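Local structure of suppressor of RNA silencing p3 (3AJF) at residues 19-27 against 55-66. The protein suppresses RNA-mediated gene silencing in the host, presumably by binding double-stranded RNA, and this chain is its helical domain. Numbering follows the deposited sequence.
Sequences LLSLFFDIL and FLKSAIWMLSHK. With SO4 (sulfate ion), chain E.
Two knobs-into-holes insertions, Phe23 into helix 49-64 and Met62 into helix 17-30, join these helices in the core of the helical domain, where the segments cross at 109° with their axes 9.6 Å apart. Phe23 enters the hole formed by Phe55, Ser58, Ala59 and Met62. The trans first torsion of Phe23 (chi1 -179°) sends its ring across to the other helix, where Phe23 CZ rests 3.6 Å from Ala59 CB. Phe23 CZ also presents the ring edge, in plane, to Phe55 O at 3.2 Å. Phe23 CZ and Phe23 CE2 lie over one face of the Phe55 ring, with Phe23 CE2 3.5 Å from Phe55 CZ. The two ring planes meet obliquely, at 41°. Met62, a selenomethionine here, fits among Leu19, Leu22, Phe23 and Ile26. Met62 SE lies obliquely to the Phe23 ring in a Met-aromatic contact, 3.8 Å from Phe23 CA. A bend at chi3 carries Met62 CE to Leu22 CD2 at 3.9 Å. Farther along, Ile26 splits its branches: CD1 meets Met62 CG and the aliphatic part of Lys66, whose NZ forms a salt bridge with Asp68, and CG2 touches the Trp61 ring at CZ3. At the other flank Leu27 CD1 packs on Ser58 OG at 3.4 Å. Phe39 adds an edge-to-face contact to Phe23, and Tyr84 one to Phe55. No hydrogen bond links the two segments, so their association rests on interlocked apolar and aromatic surfaces, with the weakly polar edge of Phe23 facing a carbonyl oxygen.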
ATOM      1  N   LEU A  19       9.733  -1.199 -14.737  1.00 20.61           N
ATOM      2  CA  LEU A  19       8.789  -0.734 -13.719  1.00 19.11           C
ATOM      3  C   LEU A  19       9.526  -0.434 -12.422  1.00 17.98           C
ATOM      4  O   LEU A  19       9.277   0.594 -11.784  1.00 17.63           O
ATOM      5  CB  LEU A  19       7.643  -1.738 -13.468  1.00 18.51           C
ATOM      6  CG  LEU A  19       6.719  -1.421 -12.256  1.00 19.28           C
ATOM      7  CD1 LEU A  19       6.086   0.015 -12.307  1.00 17.50           C
ATOM      8  CD2 LEU A  19       5.624  -2.424 -12.136  1.00 18.19           C
ATOM      9  N   LEU A  20      10.414  -1.330 -12.010  1.00 18.85           N
ATOM     10  CA  LEU A  20      11.212  -1.069 -10.804  1.00 18.52           C
ATOM     11  C   LEU A  20      12.091   0.170 -10.954  1.00 19.06           C
ATOM     12  O   LEU A  20      12.257   0.936  -9.998  1.00 19.10           O
ATOM     13  CB  LEU A  20      12.036  -2.296 -10.387  1.00 19.60           C
ATOM     14  CG  LEU A  20      11.251  -3.538  -9.909  1.00 19.54           C
ATOM     15  CD1 LEU A  20      12.206  -4.736  -9.705  1.00 22.49           C
ATOM     16  CD2 LEU A  20      10.459  -3.267  -8.641  1.00 20.88           C
ATOM     17  N   SER A  21      12.647   0.375 -12.146  1.00 19.25           N
ATOM     18  CA  SER A  21      13.433   1.574 -12.424  1.00 20.67           C
ATOM     19  C   SER A  21      12.594   2.830 -12.370  1.00 20.28           C
ATOM     20  O   SER A  21      13.046   3.863 -11.843  1.00 20.68           O
ATOM     21  CB  SER A  21      14.057   1.502 -13.820  1.00 21.70           C
ATOM     22  OG  SER A  21      14.952   0.423 -13.864  1.00 26.39           O
ATOM     23  N   LEU A  22      11.412   2.774 -12.986  1.00 20.02           N
ATOM     24  CA  LEU A  22      10.515   3.931 -13.002  1.00 19.13           C
ATOM     25  C   LEU A  22      10.069   4.309 -11.574  1.00 18.45           C
ATOM     26  O   LEU A  22      10.052   5.501 -11.226  1.00 18.04           O
ATOM     27  CB  LEU A  22       9.295   3.640 -13.880  1.00 20.11           C
ATOM     28  CG  LEU A  22       8.221   4.731 -13.938  1.00 19.50           C
ATOM     29  CD1 LEU A  22       8.784   6.037 -14.589  1.00 20.96           C
ATOM     30  CD2 LEU A  22       6.969   4.207 -14.630  1.00 19.36           C
ATOM     31  N   PHE A  23       9.738   3.285 -10.776  1.00 15.97           N
ATOM     32  CA  PHE A  23       9.305   3.424  -9.360  1.00 15.25           C
ATOM     33  C   PHE A  23      10.451   4.118  -8.621  1.00 14.65           C
ATOM     34  O   PHE A  23      10.234   5.168  -7.995  1.00 14.32           O
ATOM     35  CB  PHE A  23       8.996   2.021  -8.799  1.00 14.18           C
ATOM     36  CG  PHE A  23       8.504   1.964  -7.357  1.00 14.12           C
ATOM     37  CD1 PHE A  23       8.131   3.103  -6.628  1.00 13.81           C
ATOM     38  CD2 PHE A  23       8.361   0.710  -6.752  1.00 14.77           C
ATOM     39  CE1 PHE A  23       7.683   2.992  -5.315  1.00 15.56           C
ATOM     40  CE2 PHE A  23       7.880   0.589  -5.430  1.00 17.96           C
ATOM     41  CZ  PHE A  23       7.545   1.741  -4.712  1.00 14.77           C
ATOM     42  N   PHE A  24      11.668   3.583  -8.745  1.00 15.25           N
ATOM     43  CA  PHE A  24      12.799   4.183  -8.053  1.00 15.76           C
ATOM     44  C   PHE A  24      13.007   5.670  -8.458  1.00 15.74           C
ATOM     45  O   PHE A  24      13.237   6.549  -7.609  1.00 15.50           O
ATOM     46  CB  PHE A  24      14.104   3.406  -8.294  1.00 17.36           C
ATOM     47  CG  PHE A  24      15.296   4.109  -7.707  1.00 18.96           C
ATOM     48  CD1 PHE A  24      15.425   4.209  -6.325  1.00 20.23           C
ATOM     49  CD2 PHE A  24      16.215   4.779  -8.526  1.00 24.21           C
ATOM     50  CE1 PHE A  24      16.495   4.923  -5.736  1.00 19.77           C
ATOM     51  CE2 PHE A  24      17.305   5.489  -7.968  1.00 23.78           C
ATOM     52  CZ  PHE A  24      17.435   5.551  -6.559  1.00 21.52           C
ATOM     53  N   ASP A  25      12.908   5.951  -9.755  1.00 15.92           N
ATOM     54  CA  ASP A  25      13.135   7.306 -10.270  1.00 17.04           C
ATOM     55  C   ASP A  25      12.136   8.302  -9.668  1.00 15.81           C
ATOM     56  O   ASP A  25      12.505   9.431  -9.296  1.00 14.88           O
ATOM     57  CB  ASP A  25      13.004   7.322 -11.783  1.00 17.88           C
ATOM     58  CG  ASP A  25      14.222   6.785 -12.475  1.00 23.73           C
ATOM     59  OD1 ASP A  25      15.245   6.549 -11.789  1.00 29.58           O
ATOM     60  OD2 ASP A  25      14.180   6.611 -13.717  1.00 26.24           O
ATOM     61  N   ILE A  26      10.878   7.873  -9.593  1.00 14.30           N
ATOM     62  CA  ILE A  26       9.796   8.716  -9.091  1.00 15.04           C
ATOM     63  C   ILE A  26       9.969   8.905  -7.595  1.00 14.15           C
ATOM     64  O   ILE A  26       9.890  10.025  -7.106  1.00 15.19           O
ATOM     65  CB  ILE A  26       8.420   8.091  -9.473  1.00 13.67           C
ATOM     66  CG1 ILE A  26       8.183   8.312 -10.975  1.00 15.94           C
ATOM     67  CG2 ILE A  26       7.285   8.665  -8.634  1.00 15.39           C
ATOM     68  CD1 ILE A  26       6.958   7.604 -11.586  1.00 16.33           C
ATOM     69  N   LEU A  27      10.239   7.808  -6.872  1.00 14.28           N
ATOM     70  CA  LEU A  27      10.454   7.858  -5.423  1.00 14.38           C
ATOM     71  C   LEU A  27      11.644   8.770  -5.086  1.00 14.60           C
ATOM     72  O   LEU A  27      11.569   9.623  -4.184  1.00 13.52           O
ATOM     73  CB  LEU A  27      10.669   6.443  -4.868  1.00 14.28           C
ATOM     74  CG  LEU A  27      11.075   6.276  -3.413  1.00 15.91           C
ATOM     75  CD1 LEU A  27      10.052   6.945  -2.506  1.00 19.19           C
ATOM     76  CD2 LEU A  27      11.160   4.819  -3.115  1.00 16.02           C
ATOM     77  N   PHE A  55       7.995   4.725   0.532  1.00 12.84           N
ATOM     78  CA  PHE A  55       8.059   3.766  -0.597  1.00 12.66           C
ATOM     79  C   PHE A  55       6.659   3.417  -1.104  1.00 13.07           C
ATOM     80  O   PHE A  55       6.370   3.546  -2.301  1.00 13.71           O
ATOM     81  CB  PHE A  55       8.780   2.532  -0.064  1.00 12.92           C
ATOM     82  CG  PHE A  55       8.901   1.350  -1.007  1.00 13.95           C
ATOM     83  CD1 PHE A  55       9.981   1.238  -1.885  1.00 15.14           C
ATOM     84  CD2 PHE A  55       8.014   0.246  -0.886  1.00 16.11           C
ATOM     85  CE1 PHE A  55      10.144   0.077  -2.713  1.00 16.04           C
ATOM     86  CE2 PHE A  55       8.166  -0.909  -1.703  1.00 16.78           C
ATOM     87  CZ  PHE A  55       9.221  -0.996  -2.601  1.00 14.11           C
ATOM     88  N   LEU A  56       5.769   3.005  -0.194  1.00 12.66           N
ATOM     89  CA  LEU A  56       4.391   2.658  -0.596  1.00 13.63           C
ATOM     90  C   LEU A  56       3.589   3.854  -1.122  1.00 13.56           C
ATOM     91  O   LEU A  56       2.802   3.718  -2.077  1.00 13.25           O
ATOM     92  CB  LEU A  56       3.623   1.988   0.550  1.00 13.05           C
ATOM     93  CG  LEU A  56       4.180   0.643   1.061  1.00 15.38           C
ATOM     94  CD1 LEU A  56       3.481   0.329   2.367  1.00 13.05           C
ATOM     95  CD2 LEU A  56       3.961  -0.455   0.097  1.00 14.20           C
ATOM     96  N   LYS A  57       3.762   5.015  -0.490  1.00 13.25           N
ATOM     97  CA  LYS A  57       3.039   6.208  -0.909  1.00 13.78           C
ATOM     98  C   LYS A  57       3.405   6.663  -2.325  1.00 14.22           C
ATOM     99  O   LYS A  57       2.536   7.158  -3.062  1.00 14.17           O
ATOM    100  CB  LYS A  57       3.254   7.345   0.083  1.00 14.64           C
ATOM    101  CG  LYS A  57       2.416   7.204   1.310  1.00 17.07           C
ATOM    102  CD  LYS A  57       3.093   7.874   2.491  1.00 25.38           C
ATOM    103  CE  LYS A  57       2.681   9.292   2.712  1.00 28.29           C
ATOM    104  NZ  LYS A  57       3.712   9.877   3.663  1.00 34.03           N
ATOM    105  N   SER A  58       4.664   6.487  -2.717  1.00 14.55           N
ATOM    106  CA  SER A  58       5.063   6.768  -4.118  1.00 15.84           C
ATOM    107  C   SER A  58       4.387   5.813  -5.110  1.00 15.40           C
ATOM    108  O   SER A  58       3.909   6.246  -6.179  1.00 16.33           O
ATOM    109  CB  SER A  58       6.584   6.739  -4.315  1.00 15.83           C
ATOM    110  OG  SER A  58       7.182   8.000  -4.065  1.00 21.50           O
ATOM    111  N   ALA A  59       4.362   4.524  -4.775  1.00 14.27           N
ATOM    112  CA  ALA A  59       3.689   3.523  -5.622  1.00 13.94           C
ATOM    113  C   ALA A  59       2.175   3.777  -5.717  1.00 12.33           C
ATOM    114  O   ALA A  59       1.599   3.659  -6.779  1.00 12.57           O
ATOM    115  CB  ALA A  59       4.005   2.101  -5.116  1.00 13.67           C
ATOM    116  N   ILE A  60       1.537   4.126  -4.598  1.00 11.35           N
ATOM    117  CA  ILE A  60       0.105   4.466  -4.551  1.00 11.66           C
ATOM    118  C   ILE A  60      -0.178   5.753  -5.364  1.00 11.96           C
ATOM    119  O   ILE A  60      -1.153   5.823  -6.115  1.00 11.54           O
ATOM    120  CB  ILE A  60      -0.413   4.585  -3.104  1.00 11.35           C
ATOM    121  CG1 ILE A  60      -0.376   3.169  -2.436  1.00 12.33           C
ATOM    122  CG2 ILE A  60      -1.863   5.186  -3.074  1.00 11.83           C
ATOM    123  CD1 ILE A  60      -0.624   3.156  -0.879  1.00 14.25           C
ATOM    124  N   TRP A  61       0.694   6.747  -5.234  1.00 11.87           N
ATOM    125  CA  TRP A  61       0.594   7.937  -6.094  1.00 13.36           C
ATOM    126  C   TRP A  61       0.610   7.591  -7.595  1.00 13.42           C
ATOM    127  O   TRP A  61      -0.227   8.087  -8.363  1.00 13.99           O
ATOM    128  CB  TRP A  61       1.639   9.016  -5.743  1.00 12.54           C
ATOM    129  CG  TRP A  61       1.556  10.135  -6.733  1.00 13.10           C
ATOM    130  CD1 TRP A  61       0.776  11.269  -6.647  1.00 13.83           C
ATOM    131  CD2 TRP A  61       2.244  10.208  -7.970  1.00 12.29           C
ATOM    132  NE1 TRP A  61       0.969  12.058  -7.771  1.00 13.86           N
ATOM    133  CE2 TRP A  61       1.850  11.416  -8.606  1.00 13.49           C
ATOM    134  CE3 TRP A  61       3.183   9.381  -8.606  1.00 14.32           C
ATOM    135  CZ2 TRP A  61       2.351  11.807  -9.855  1.00 13.17           C
ATOM    136  CZ3 TRP A  61       3.693   9.779  -9.860  1.00 16.04           C
ATOM    137  CH2 TRP A  61       3.258  10.979 -10.473  1.00 14.42           C
HETATM  138  N   MSE A  62       1.544   6.740  -8.010  1.00 14.00           N
HETATM  139  CA  MSE A  62       1.657   6.308  -9.407  1.00 16.81           C
HETATM  140  C   MSE A  62       0.378   5.627  -9.907  1.00 16.97           C
HETATM  141  O   MSE A  62       0.039   5.730 -11.099  1.00 19.35           O
HETATM  142  CB  MSE A  62       2.829   5.349  -9.593  1.00 16.15           C
HETATM  143  CG  MSE A  62       4.213   5.940  -9.389  1.00 16.83           C
HETATM  144 SE   MSE A  62       5.664   4.620  -9.180  1.00 26.21          SE
HETATM  145  CE  MSE A  62       5.782   3.734 -10.972  1.00  9.93           C
ATOM    146  N   LEU A  63      -0.298   4.878  -9.026  1.00 14.90           N
ATOM    147  CA  LEU A  63      -1.535   4.184  -9.403  1.00 15.04           C
ATOM    148  C   LEU A  63      -2.764   5.097  -9.373  1.00 14.45           C
ATOM    149  O   LEU A  63      -3.729   4.883 -10.120  1.00 16.34           O
ATOM    150  CB  LEU A  63      -1.777   2.985  -8.477  1.00 13.69           C
ATOM    151  CG  LEU A  63      -0.792   1.829  -8.641  1.00 13.86           C
ATOM    152  CD1 LEU A  63      -0.779   0.874  -7.411  1.00 14.77           C
ATOM    153  CD2 LEU A  63      -1.145   1.092  -9.939  1.00 13.15           C
ATOM    154  N   SER A  64      -2.755   6.073  -8.482  1.00 14.00           N
ATOM    155  CA  SER A  64      -3.948   6.868  -8.236  1.00 14.88           C
ATOM    156  C   SER A  64      -3.943   8.175  -9.024  1.00 16.44           C
ATOM    157  O   SER A  64      -5.009   8.743  -9.273  1.00 15.87           O
ATOM    158  CB  SER A  64      -4.098   7.144  -6.738  1.00 15.08           C
ATOM    159  OG  SER A  64      -3.030   7.942  -6.229  1.00 14.59           O
ATOM    160  N   HIS A  65      -2.754   8.666  -9.384  1.00 16.47           N
ATOM    161  CA  HIS A  65      -2.652  10.026  -9.969  1.00 17.62           C
ATOM    162  C   HIS A  65      -1.980  10.061 -11.336  1.00 18.33           C
ATOM    163  O   HIS A  65      -2.306  10.917 -12.153  1.00 18.85           O
ATOM    164  CB  HIS A  65      -1.923  10.994  -9.038  1.00 16.98           C
ATOM    165  CG  HIS A  65      -2.693  11.345  -7.808  1.00 19.16           C
ATOM    166  ND1 HIS A  65      -3.442  12.494  -7.696  1.00 25.50           N
ATOM    167  CD2 HIS A  65      -2.831  10.691  -6.635  1.00 20.48           C
ATOM    168  CE1 HIS A  65      -4.023  12.528  -6.508  1.00 24.35           C
ATOM    169  NE2 HIS A  65      -3.657  11.449  -5.842  1.00 24.32           N
ATOM    170  N   LYS A  66      -1.026   9.171 -11.566  1.00 19.00           N
ATOM    171  CA  LYS A  66      -0.182   9.233 -12.770  1.00 21.36           C
ATOM    172  C   LYS A  66      -0.958   8.751 -13.982  1.00 23.65           C
ATOM    173  O   LYS A  66      -1.189   7.557 -14.159  1.00 25.06           O
ATOM    174  CB  LYS A  66       1.115   8.422 -12.604  1.00 20.88           C
ATOM    175  CG  LYS A  66       2.136   8.626 -13.717  1.00 21.36           C
ATOM    176  CD  LYS A  66       3.437   7.852 -13.459  1.00 21.92           C
ATOM    177  CE  LYS A  66       4.245   7.656 -14.751  1.00 21.87           C
ATOM    178  NZ  LYS A  66       4.735   8.963 -15.252  1.00 21.82           N
TER
HETATM  179  S   SO4 E   3       5.159  11.651   0.563  1.00 46.77           S
HETATM  180  O1  SO4 E   3       5.706  10.910   1.694  1.00 47.02           O
HETATM  181  O2  SO4 E   3       5.517  11.041  -0.713  1.00 47.36           O
HETATM  182  O3  SO4 E   3       5.652  13.012   0.666  1.00 48.61           O
HETATM  183  O4  SO4 E   3       3.705  11.683   0.625  1.00 49.53           O